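Side-chain contacts in uncharacterized NTF2-like protein (Cytophaga hutchinsonii ATCC 33406, PDB 3F14), which is of unknown function but has the NTF2-like fold of the SnoaL-like family, in which a curved sheet and helices often enclose a ligand pocket: residues Q11-G16 with I29-I34; Q37-K40 with D44-D47. All blocks are in the same frame, centred on the assembly; numbering follows the deposited sequence.

From the N terminus, helix 2-14 leads into contact 1, where 11-16 meets 29-34 and closes a loop of twelve intervening residues that includes the short strand 25-26. The chain then turns from strand 29-33 into its antiparallel neighbour 37-40, and contact 2 closes a far tighter connection, with three residues between 37-40 and 44-47. The two contacts follow in series, neither nested nor crossed, their centres about 10 Å apart. Trp31 O and Val39 N, 2.9 Å apart, probably hydrogen-bond across the hairpin and couple them, and Val45 also reaches back to Ile29. Together they tie the N-terminal helix and helix 42-57 to the edge of the mixed sheet made by strands 29-33 and 37-40.

Contact 1 of 2, residues Q11-G16 with I29-I34; sequences QHFSSG and IEWNII
Phe13 drives the edge of its ring into one face of the Trp31 indole. The pair is T-shaped: the phenyl ring and the six-membered indole ring have centroids 4.9 Å apart and planes at 82°. Phe13 CE1 comes to 3.7 Å from Trp31 CZ2, while Phe13 CZ stands 3.6 Å above the Trp31 ring plane, displaced toward its rim. On the opposite face lies Ile33 CG1, so the indole is held between an aromatic edge and an aliphatic branch. Trp31 extends toward the helix with CG anti to its backbone N (chi1 -171°), and its NE1 is hydrogen-bonded to Ser109. Here the end of the N-terminal helix packs against the curved sheet of the NTF2-like fold, near the centre of the chain; the side chains of Ile107 and Cys49 also touch both Phe13 and Trp31. A leucine in place of Trp31 would probably leave the Phe13 edge without an aromatic face and the Ser109 hydroxyl without its indole partner. Apart from this buried pair the two segments do not touch. Gln11 and His12 are partly exposed and stay well away from the strand, as do Glu30 and Asn32 from the helix. The helix itself finishes in a Schellman motif, with Gly16 at positive phi and Gly16 N bonded to Phe13 O at 3.0 Å. Close by, the backbone carbonyls of Phe13 and Ser14 hydrogen-bond a Tris molecule, probably from the crystallisation liquor.

Contact 2 of 2, residues Q37-K40 with D44-D47; sequences QVVK and DVID
Asp44 OD2 accepts a hydrogen bond of 2.8 Å from water 1, and that water in turn accepts from Lys40 N at 2.9 Å. A second water completes the polar side: water 2 takes the N-H of Asp44, its oxygen 2.9 Å from Asp44 N, and donates to Lys40 O at 3.2 Å. The backbone N-H and C=O of Lys40 are thus both joined to the helix through solvent. The Asp44 carboxylate turns toward this edge because CG lies beside its own backbone N (chi1 -76°). Asp44 OD2 and Lys40 O are 3.3 Å apart, but both are acceptors and cannot bond directly. Beneath the waters the contact turns apolar. Val39 CG1 packs against Val45 CG2 at 3.8 Å and also meets the Asp44 backbone, 3.5 Å from Asp44 O, while Val45 CG2 rests 3.5 Å from Val39 O. With chi1 at -171°, CG1 of Val39 points opposite the backbone N, which carries it to the helix. Phe48 also touches Val39, and Phe25 and Ile29 touch Val45, extending the greasy layer inward. The arrangement is a tight strand-to-helix connection, in which one of the two outermost strands of the chain's sheet runs almost directly into helix 42-57. Near the N-terminal end of that helix the negative charge of Asp44 is probably favoured by the helix dipole. Two buried valines make the inner side, and waters carry the polar link between strand and helix at the exposed rim.

Contact 1 of 2, residues Q11-G16 with I29-I34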
ATOM      1  N   GLN A  11     -11.646  -8.152  -3.530  1.00 16.58           N
ATOM      2  CA  GLN A  11     -11.166  -9.471  -3.156  1.00 17.70           C
ATOM      3  C   GLN A  11     -10.835 -10.332  -4.361  1.00 17.50           C
ATOM      4  O   GLN A  11      -9.777 -10.951  -4.398  1.00 17.93           O
ATOM      5  CB  GLN A  11     -12.192 -10.198  -2.305  1.00 19.04           C
ATOM      6  CG  GLN A  11     -12.357  -9.650  -0.891  1.00 18.35           C
ATOM      7  CD  GLN A  11     -11.210 -10.024   0.034  1.00 26.47           C
ATOM      8  OE1 GLN A  11     -10.522 -11.022  -0.188  1.00 22.25           O
ATOM      9  NE2 GLN A  11     -11.024  -9.235   1.110  1.00 26.77           N
ATOM     10  N   HIS A  12     -11.728 -10.356  -5.351  1.00 16.41           N
ATOM     11  CA  HIS A  12     -11.482 -11.141  -6.556  1.00 17.26           C
ATOM     12  C   HIS A  12     -10.284 -10.652  -7.330  1.00 16.63           C
ATOM     13  O   HIS A  12      -9.409 -11.429  -7.677  1.00 17.21           O
ATOM     14  CB  HIS A  12     -12.697 -11.112  -7.478  1.00 17.38           C
ATOM     15  CG  HIS A  12     -13.769 -12.075  -7.090  1.00 21.68           C
ATOM     16  ND1 HIS A  12     -14.885 -11.703  -6.368  1.00 30.00           N
ATOM     17  CD2 HIS A  12     -13.889 -13.400  -7.336  1.00 23.24           C
ATOM     18  CE1 HIS A  12     -15.665 -12.765  -6.203  1.00 27.00           C
ATOM     19  NE2 HIS A  12     -15.082 -13.806  -6.779  1.00 25.63           N
ATOM     20  N   PHE A  13     -10.165  -9.337  -7.558  1.00 15.29           N
ATOM     21  CA  PHE A  13      -9.015  -8.848  -8.318  1.00 16.73           C
ATOM     22  C   PHE A  13      -7.705  -9.115  -7.569  1.00 15.89           C
ATOM     23  O   PHE A  13      -6.749  -9.596  -8.163  1.00 16.18           O
ATOM     24  CB  PHE A  13      -9.158  -7.339  -8.643  1.00 15.62           C
ATOM     25  CG  PHE A  13      -8.106  -6.836  -9.634  1.00 14.23           C
ATOM     26  CD1 PHE A  13      -6.840  -6.478  -9.239  1.00 15.52           C
ATOM     27  CD2 PHE A  13      -8.434  -6.754 -10.998  1.00 14.06           C
ATOM     28  CE1 PHE A  13      -5.891  -6.085 -10.159  1.00 16.08           C
ATOM     29  CE2 PHE A  13      -7.512  -6.330 -11.913  1.00 16.52           C
ATOM     30  CZ  PHE A  13      -6.222  -6.023 -11.513  1.00 16.65           C
ATOM     31  N   SER A  14      -7.671  -8.833  -6.259  1.00 15.10           N
ATOM     32  CA  SER A  14      -6.428  -8.964  -5.509  1.00 15.50           C
ATOM     33  C   SER A  14      -5.939 -10.415  -5.440  1.00 16.60           C
ATOM     34  O   SER A  14      -4.758 -10.676  -5.372  1.00 15.92           O
ATOM     35  CB  SER A  14      -6.565  -8.371  -4.097  1.00 17.59           C
ATOM     36  OG  SER A  14      -6.428  -6.926  -4.144  1.00 16.98           O
ATOM     37  N   SER A  15      -6.880 -11.350  -5.426  1.00 16.99           N
ATOM     38  CA  SER A  15      -6.555 -12.766  -5.355  1.00 17.38           C
ATOM     39  C   SER A  15      -6.246 -13.346  -6.757  1.00 17.64           C
ATOM     40  O   SER A  15      -5.950 -14.553  -6.877  1.00 18.67           O
ATOM     41  CB  SER A  15      -7.670 -13.557  -4.608  1.00 18.16           C
ATOM     42  OG  SER A  15      -8.844 -13.480  -5.325  1.00 21.73           O
ATOM     43  N   GLY A  16      -6.210 -12.511  -7.799  1.00 16.99           N
ATOM     44  CA  GLY A  16      -5.844 -12.931  -9.150  1.00 17.20           C
ATOM     45  C   GLY A  16      -6.941 -13.413 -10.041  1.00 15.56           C
ATOM     46  O   GLY A  16      -6.649 -13.816 -11.162  1.00 19.27           O
ATOM     47  N   ILE A  29     -10.573   2.785 -16.966  1.00 13.78           N
ATOM     48  CA  ILE A  29      -9.791   2.222 -15.869  1.00 13.61           C
ATOM     49  C   ILE A  29      -8.305   2.360 -16.099  1.00 14.38           C
ATOM     50  O   ILE A  29      -7.815   2.199 -17.194  1.00 16.06           O
ATOM     51  CB  ILE A  29     -10.170   0.749 -15.641  1.00 13.38           C
ATOM     52  CG1 ILE A  29      -9.413   0.136 -14.417  1.00 15.51           C
ATOM     53  CG2 ILE A  29      -9.903  -0.139 -16.892  1.00 15.72           C
ATOM     54  CD1 ILE A  29      -9.960  -1.256 -13.979  1.00 16.97           C
ATOM     55  N   GLU A  30      -7.557   2.636 -15.026  1.00 14.86           N
ATOM     56  CA  GLU A  30      -6.108   2.576 -15.097  1.00 15.21           C
ATOM     57  C   GLU A  30      -5.612   1.618 -14.009  1.00 16.74           C
ATOM     58  O   GLU A  30      -6.130   1.641 -12.898  1.00 16.71           O
ATOM     59  CB  GLU A  30      -5.484   3.954 -14.851  1.00 17.10           C
ATOM     60  CG  GLU A  30      -5.918   4.932 -15.882  1.00 17.02           C
ATOM     61  CD  GLU A  30      -5.174   6.276 -15.830  1.00 23.27           C
ATOM     62  OE1 GLU A  30      -4.218   6.414 -15.023  1.00 21.93           O
ATOM     63  OE2 GLU A  30      -5.610   7.167 -16.594  1.00 22.05           O
ATOM     64  N   TRP A  31      -4.623   0.802 -14.345  1.00 14.60           N
ATOM     65  CA  TRP A  31      -3.899  -0.029 -13.393  1.00 16.19           C
ATOM     66  C   TRP A  31      -2.475   0.457 -13.352  1.00 15.08           C
ATOM     67  O   TRP A  31      -1.728   0.288 -14.296  1.00 15.18           O
ATOM     68  CB  TRP A  31      -3.959  -1.503 -13.753  1.00 15.90           C
ATOM     69  CG  TRP A  31      -3.404  -2.447 -12.682  1.00 15.53           C
ATOM     70  CD1 TRP A  31      -3.104  -2.136 -11.413  1.00 15.61           C
ATOM     71  CD2 TRP A  31      -3.203  -3.868 -12.795  1.00 13.29           C
ATOM     72  NE1 TRP A  31      -2.688  -3.253 -10.734  1.00 14.65           N
ATOM     73  CE2 TRP A  31      -2.746  -4.344 -11.552  1.00 14.41           C
ATOM     74  CE3 TRP A  31      -3.381  -4.793 -13.827  1.00 16.50           C
ATOM     75  CZ2 TRP A  31      -2.427  -5.695 -11.328  1.00 14.96           C
ATOM     76  CZ3 TRP A  31      -3.044  -6.135 -13.610  1.00 15.78           C
ATOM     77  CH2 TRP A  31      -2.602  -6.576 -12.370  1.00 15.83           C
ATOM     78  N   ASN A  32      -2.105   1.093 -12.227  1.00 14.82           N
ATOM     79  CA  ASN A  32      -0.780   1.608 -11.946  1.00 14.82           C
ATOM     80  C   ASN A  32      -0.036   0.554 -11.115  1.00 16.69           C
ATOM     81  O   ASN A  32      -0.273   0.435  -9.923  1.00 15.26           O
ATOM     82  CB  ASN A  32      -0.862   2.931 -11.213  1.00 15.61           C
ATOM     83  CG  ASN A  32       0.496   3.514 -10.913  1.00 18.17           C
ATOM     84  OD1 ASN A  32       1.513   2.953 -11.276  1.00 18.87           O
ATOM     85  ND2 ASN A  32       0.504   4.645 -10.239  1.00 20.32           N
ATOM     86  N   ILE A  33       0.848  -0.203 -11.736  1.00 14.95           N
ATOM     87  CA  ILE A  33       1.693  -1.188 -11.062  1.00 14.91           C
ATOM     88  C   ILE A  33       2.980  -0.418 -10.722  1.00 15.22           C
ATOM     89  O   ILE A  33       3.826  -0.162 -11.579  1.00 14.95           O
ATOM     90  CB  ILE A  33       1.955  -2.430 -11.898  1.00 15.58           C
ATOM     91  CG1 ILE A  33       0.593  -3.069 -12.272  1.00 18.52           C
ATOM     92  CG2 ILE A  33       2.855  -3.417 -11.084  1.00 17.07           C
ATOM     93  CD1 ILE A  33       0.734  -4.288 -13.245  1.00 21.33           C
ATOM     94  N   ILE A  34       3.081   0.016  -9.461  1.00 14.41           N
ATOM     95  CA  ILE A  34       4.130   0.900  -8.993  1.00 14.76           C
ATOM     96  C   ILE A  34       5.520   0.338  -9.298  1.00 14.10           C
ATOM     97  O   ILE A  34       5.828  -0.808  -9.014  1.00 14.77           O
ATOM     98  CB  ILE A  34       3.982   1.118  -7.450  1.00 14.53           C
ATOM     99  CG1 ILE A  34       2.662   1.837  -7.115  1.00 15.44           C
ATOM    100  CG2 ILE A  34       5.178   1.886  -6.887  1.00 16.28           C
ATOM    101  CD1 ILE A  34       2.588   3.291  -7.482  1.00 17.47           C
TER

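Contact 2 of 2, residues Q37-K40 with D44-D47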
ATOM      1  N   GLN A  37       4.617  -0.032 -14.510  1.00 16.15           N
ATOM      2  CA  GLN A  37       3.922   0.687 -15.571  1.00 15.70           C
ATOM      3  C   GLN A  37       2.498   1.023 -15.210  1.00 16.51           C
ATOM      4  O   GLN A  37       1.944   0.430 -14.314  1.00 15.88           O
ATOM      5  CB  GLN A  37       3.864  -0.171 -16.829  1.00 18.76           C
ATOM      6  CG  GLN A  37       3.024  -1.420 -16.735  1.00 19.55           C
ATOM      7  CD  GLN A  37       3.238  -2.310 -17.937  1.00 18.71           C
ATOM      8  OE1 GLN A  37       2.599  -2.109 -18.971  1.00 22.56           O
ATOM      9  NE2 GLN A  37       4.111  -3.291 -17.792  1.00 24.19           N
ATOM     10  N   VAL A  38       1.891   1.888 -15.990  1.00 15.79           N
ATOM     11  CA  VAL A  38       0.472   2.202 -15.973  1.00 15.83           C
ATOM     12  C   VAL A  38      -0.186   1.640 -17.239  1.00 14.91           C
ATOM     13  O   VAL A  38       0.257   1.956 -18.352  1.00 17.13           O
ATOM     14  CB  VAL A  38       0.187   3.700 -15.931  1.00 15.63           C
ATOM     15  CG1 VAL A  38      -1.306   3.898 -15.784  1.00 19.66           C
ATOM     16  CG2 VAL A  38       0.938   4.409 -14.767  1.00 21.88           C
ATOM     17  N   VAL A  39      -1.199   0.787 -17.068  1.00 15.76           N
ATOM     18  CA  VAL A  39      -1.997   0.213 -18.161  1.00 14.37           C
ATOM     19  C   VAL A  39      -3.315   1.002 -18.168  1.00 15.30           C
ATOM     20  O   VAL A  39      -3.910   1.167 -17.105  1.00 15.36           O
ATOM     21  CB  VAL A  39      -2.239  -1.272 -17.977  1.00 14.93           C
ATOM     22  CG1 VAL A  39      -2.890  -1.903 -19.231  1.00 18.19           C
ATOM     23  CG2 VAL A  39      -0.916  -1.974 -17.639  1.00 17.25           C
ATOM     24  N   LYS A  40      -3.755   1.480 -19.317  1.00 15.91           N
ATOM     25  CA  LYS A  40      -4.871   2.407 -19.404  1.00 16.28           C
ATOM     26  C   LYS A  40      -5.949   1.964 -20.401  1.00 14.92           C
ATOM     27  O   LYS A  40      -5.650   1.635 -21.553  1.00 17.17           O
ATOM     28  CB  LYS A  40      -4.397   3.767 -19.937  1.00 21.34           C
ATOM     29  CG  LYS A  40      -3.325   4.380 -19.201  1.00 28.72           C
ATOM     30  CD  LYS A  40      -3.016   5.770 -19.812  1.00 29.58           C
ATOM     31  CE  LYS A  40      -4.088   6.740 -19.580  1.00 33.34           C
ATOM     32  NZ  LYS A  40      -3.537   8.152 -19.707  1.00 40.84           N
ATOM     33  N   ASP A  44      -7.146  -2.463 -22.881  1.00 13.56           N
ATOM     34  CA  ASP A  44      -5.740  -2.712 -22.567  1.00 13.04           C
ATOM     35  C   ASP A  44      -5.589  -3.348 -21.196  1.00 14.88           C
ATOM     36  O   ASP A  44      -4.742  -4.234 -21.031  1.00 14.36           O
ATOM     37  CB  ASP A  44      -4.950  -1.404 -22.550  1.00 14.35           C
ATOM     38  CG  ASP A  44      -4.653  -0.851 -23.918  1.00 17.38           C
ATOM     39  OD1 ASP A  44      -5.016  -1.495 -24.923  1.00 19.62           O
ATOM     40  OD2 ASP A  44      -4.012   0.242 -24.004  1.00 17.32           O
ATOM     41  N   VAL A  45      -6.387  -2.959 -20.193  1.00 13.19           N
ATOM     42  CA  VAL A  45      -6.253  -3.580 -18.858  1.00 12.67           C
ATOM     43  C   VAL A  45      -6.742  -5.037 -18.916  1.00 13.82           C
ATOM     44  O   VAL A  45      -6.112  -5.922 -18.336  1.00 14.31           O
ATOM     45  CB  VAL A  45      -6.913  -2.751 -17.738  1.00 14.47           C
ATOM     46  CG1 VAL A  45      -6.823  -3.459 -16.403  1.00 15.79           C
ATOM     47  CG2 VAL A  45      -6.294  -1.328 -17.660  1.00 14.87           C
ATOM     48  N   ILE A  46      -7.834  -5.311 -19.605  1.00 13.43           N
ATOM     49  CA  ILE A  46      -8.305  -6.681 -19.729  1.00 13.39           C
ATOM     50  C   ILE A  46      -7.272  -7.528 -20.456  1.00 15.07           C
ATOM     51  O   ILE A  46      -6.980  -8.664 -20.023  1.00 14.82           O
ATOM     52  CB  ILE A  46      -9.707  -6.747 -20.399  1.00 13.63           C
ATOM     53  CG1 ILE A  46     -10.732  -6.193 -19.415  1.00 13.60           C
ATOM     54  CG2 ILE A  46     -10.050  -8.194 -20.792  1.00 14.72           C
ATOM     55  CD1 ILE A  46     -12.114  -6.042 -20.029  1.00 14.86           C
ATOM     56  N   ASP A  47      -6.678  -7.009 -21.508  1.00 13.93           N
ATOM     57  CA  ASP A  47      -5.696  -7.797 -22.273  1.00 13.89           C
ATOM     58  C   ASP A  47      -4.481  -8.083 -21.401  1.00 14.36           C
ATOM     59  O   ASP A  47      -3.916  -9.184 -21.438  1.00 14.67           O
ATOM     60  CB  ASP A  47      -5.261  -7.066 -23.568  1.00 13.07           C
ATOM     61  CG  ASP A  47      -6.317  -7.079 -24.665  1.00 14.11           C
ATOM     62  OD1 ASP A  47      -7.236  -7.939 -24.663  1.00 15.25           O
ATOM     63  OD2 ASP A  47      -6.151  -6.269 -25.626  1.00 14.24           O
TER
HETATM   64  O   HOH W   1      -2.426   0.917 -21.794  1.00 20.73           O
HETATM   65  O   HOH W   2      -7.769   0.324 -23.604  1.00 22.19           O